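Motility hub protein FimV (Pseudomonas aeruginosa, PDB 4MBQ) acts as an inner-membrane hub that supports type IV pilus assembly and twitching motility and regulates cyclic AMP levels by activating the adenylate cyclase CyaB. Local coordinates at residues L24-I29 against R57-R62. Numbering follows the deposited sequence.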
loop_
_atom_site.group_PDB
_atom_site.type_symbol
_atom_site.label_atom_id
_atom_site.label_comp_id
_atom_site.label_asym_id
_atom_site.label_seq_id
_atom_site.Cartn_x
_atom_site.Cartn_y
_atom_site.Cartn_z
ATOM N N LEU B 24 3.784 -0.325 4.112
ATOM C CA LEU B 24 2.580 -1.140 3.967
ATOM C C LEU B 24 1.812 -1.209 5.281
ATOM O O LEU B 24 0.583 -1.168 5.294
ATOM C CB LEU B 24 2.923 -2.554 3.491
ATOM C CG LEU B 24 3.260 -2.735 2.013
ATOM C CD1 LEU B 24 3.285 -4.213 1.656
ATOM C CD2 LEU B 24 2.271 -1.981 1.142
ATOM N N ALA B 25 2.544 -1.318 6.386
ATOM C CA ALA B 25 1.924 -1.358 7.702
ATOM C C ALA B 25 1.208 -0.046 7.993
ATOM O O ALA B 25 0.098 -0.043 8.525
ATOM C CB ALA B 25 2.960 -1.653 8.776
ATOM N N ARG B 26 1.851 1.065 7.643
ATOM C CA ARG B 26 1.244 2.383 7.787
ATOM C C ARG B 26 -0.030 2.478 6.954
ATOM O O ARG B 26 -0.996 3.130 7.351
ATOM C CB ARG B 26 2.228 3.486 7.375
ATOM C CG ARG B 26 3.466 3.584 8.263
ATOM C CD ARG B 26 4.415 4.686 7.801
ATOM N NE ARG B 26 5.636 4.715 8.603
ATOM C CZ ARG B 26 6.845 4.393 8.150
ATOM N NH1 ARG B 26 7.010 4.031 6.885
ATOM N NH2 ARG B 26 7.894 4.445 8.961
ATOM N N ALA B 27 -0.026 1.818 5.801
ATOM C CA ALA B 27 -1.194 1.794 4.927
ATOM C C ALA B 27 -2.351 1.043 5.582
ATOM O O ALA B 27 -3.501 1.482 5.515
ATOM C CB ALA B 27 -0.842 1.172 3.589
ATOM N N TYR B 28 -2.037 -0.084 6.218
ATOM C CA TYR B 28 -3.044 -0.883 6.914
ATOM C C TYR B 28 -3.657 -0.119 8.081
ATOM O O TYR B 28 -4.858 -0.215 8.338
ATOM C CB TYR B 28 -2.444 -2.202 7.413
ATOM C CG TYR B 28 -2.557 -3.346 6.430
ATOM C CD1 TYR B 28 -3.658 -4.192 6.445
ATOM C CD2 TYR B 28 -1.564 -3.583 5.490
ATOM C CE1 TYR B 28 -3.766 -5.241 5.549
ATOM C CE2 TYR B 28 -1.665 -4.629 4.590
ATOM C CZ TYR B 28 -2.766 -5.454 4.625
ATOM O OH TYR B 28 -2.867 -6.495 3.732
ATOM N N ILE B 29 -2.825 0.635 8.789
ATOM C CA ILE B 29 -3.287 1.431 9.916
ATOM C C ILE B 29 -4.259 2.509 9.444
ATOM O O ILE B 29 -5.315 2.711 10.040
ATOM C CB ILE B 29 -2.108 2.077 10.665
ATOM C CG1 ILE B 29 -1.218 0.993 11.277
ATOM C CG2 ILE B 29 -2.611 3.012 11.752
ATOM C CD1 ILE B 29 -0.005 1.536 11.997
ATOM N N ARG B 57 8.232 -1.267 16.537
ATOM C CA ARG B 57 7.846 -1.290 17.942
ATOM C C ARG B 57 6.985 -0.082 18.289
ATOM O O ARG B 57 5.979 -0.208 18.987
ATOM C CB ARG B 57 9.087 -1.335 18.838
ATOM C CG ARG B 57 9.933 -2.586 18.646
ATOM C CD ARG B 57 11.172 -2.574 19.526
ATOM N NE ARG B 57 11.966 -3.787 19.352
ATOM C CZ ARG B 57 13.244 -3.802 18.986
ATOM N NH1 ARG B 57 13.886 -2.664 18.764
ATOM N NH2 ARG B 57 13.880 -4.958 18.850
ATOM N N GLU B 58 7.385 1.085 17.793
ATOM C CA GLU B 58 6.640 2.318 18.032
ATOM C C GLU B 58 5.233 2.213 17.458
ATOM O O GLU B 58 4.256 2.577 18.112
ATOM C CB GLU B 58 7.369 3.518 17.421
ATOM N N LEU B 59 5.135 1.709 16.233
ATOM C CA LEU B 59 3.841 1.540 15.578
ATOM C C LEU B 59 2.957 0.543 16.323
ATOM O O LEU B 59 1.758 0.775 16.493
ATOM C CB LEU B 59 4.024 1.104 14.123
ATOM C CG LEU B 59 4.535 2.195 13.181
ATOM C CD1 LEU B 59 4.721 1.658 11.767
ATOM C CD2 LEU B 59 3.584 3.384 13.186
ATOM N N LEU B 60 3.555 -0.557 16.773
ATOM C CA LEU B 60 2.820 -1.583 17.506
ATOM C C LEU B 60 2.263 -1.058 18.825
ATOM O O LEU B 60 1.121 -1.343 19.188
ATOM C CB LEU B 60 3.703 -2.808 17.762
ATOM C CG LEU B 60 3.950 -3.715 16.555
ATOM C CD1 LEU B 60 5.152 -4.613 16.796
ATOM C CD2 LEU B 60 2.707 -4.540 16.263
ATOM N N GLU B 61 3.074 -0.290 19.544
ATOM C CA GLU B 61 2.660 0.235 20.836
ATOM C C GLU B 61 1.572 1.291 20.681
ATOM O O GLU B 61 0.710 1.430 21.548
ATOM C CB GLU B 61 3.864 0.776 21.611
ATOM C CG GLU B 61 4.781 -0.334 22.143
ATOM C CD GLU B 61 6.036 0.196 22.807
ATOM O OE1 GLU B 61 6.180 1.429 22.909
ATOM O OE2 GLU B 61 6.887 -0.622 23.224
ATOM N N ARG B 62 1.607 2.019 19.572
ATOM C CA ARG B 62 0.561 2.993 19.270
ATOM C C ARG B 62 -0.754 2.288 18.958
ATOM O O ARG B 62 -1.827 2.784 19.295
ATOM C CB ARG B 62 0.967 3.889 18.099
ATOM C CG ARG B 62 2.026 4.924 18.439
#
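In this tetratricopeptide-repeat piece of FimV, 24-29 of helix 15-30 and 57-62 of helix 50-62 meet through Leu59, whose two methyl groups reach Arg26 and Ile29. The helices run in the same direction, joined through helix 34-47, and their backbones stay well apart: the nearest pair of CA atoms, those of Arg26 and Leu59, is 8.3 Å apart. Between 24-29 and 57-62 side chains make the contact, and no hydrogen bond forms. The CB of Leu59 points toward helix 15-30, and its two branches divide the work. CD1 lies against the CG methylene of Arg26, 4.2 Å from that Arg26 CG, while CD2 turns to the end of Ile29, 4.2 Å from Ile29 CD1. With CG of Leu59 anti to the carbonyl carbon (chi1 -73°), the fork is set between two residues three positions apart, almost one helical turn. Arg26 crosses the Leu59 side chain at about a right angle. Beyond CG its extended chain carries the guanidinium on toward acidic partners, with Leu59 CD1 oblique to its plane. There NH1 forms a salt bridge with Asp23 and NH2 one with Glu55, the latter tying the same arginine to helix 50-62 by charge as well. Ile29 also touches Leu63, just after the end of helix 50-62. The contact is small, burying 147 Å² in all, and its three participants remain partly exposed. Ala25 faces it but reaches Leu41 of helix 34-47; Leu24 and Tyr28 instead pack on Ile40 of that helix, and the Tyr28 hydroxyl is hydrogen-bonded to Tyr28 of the third subunit. Such packing of a following helix alongside the first helix of an antiparallel hairpin is characteristic of the tetratricopeptide-repeat fold.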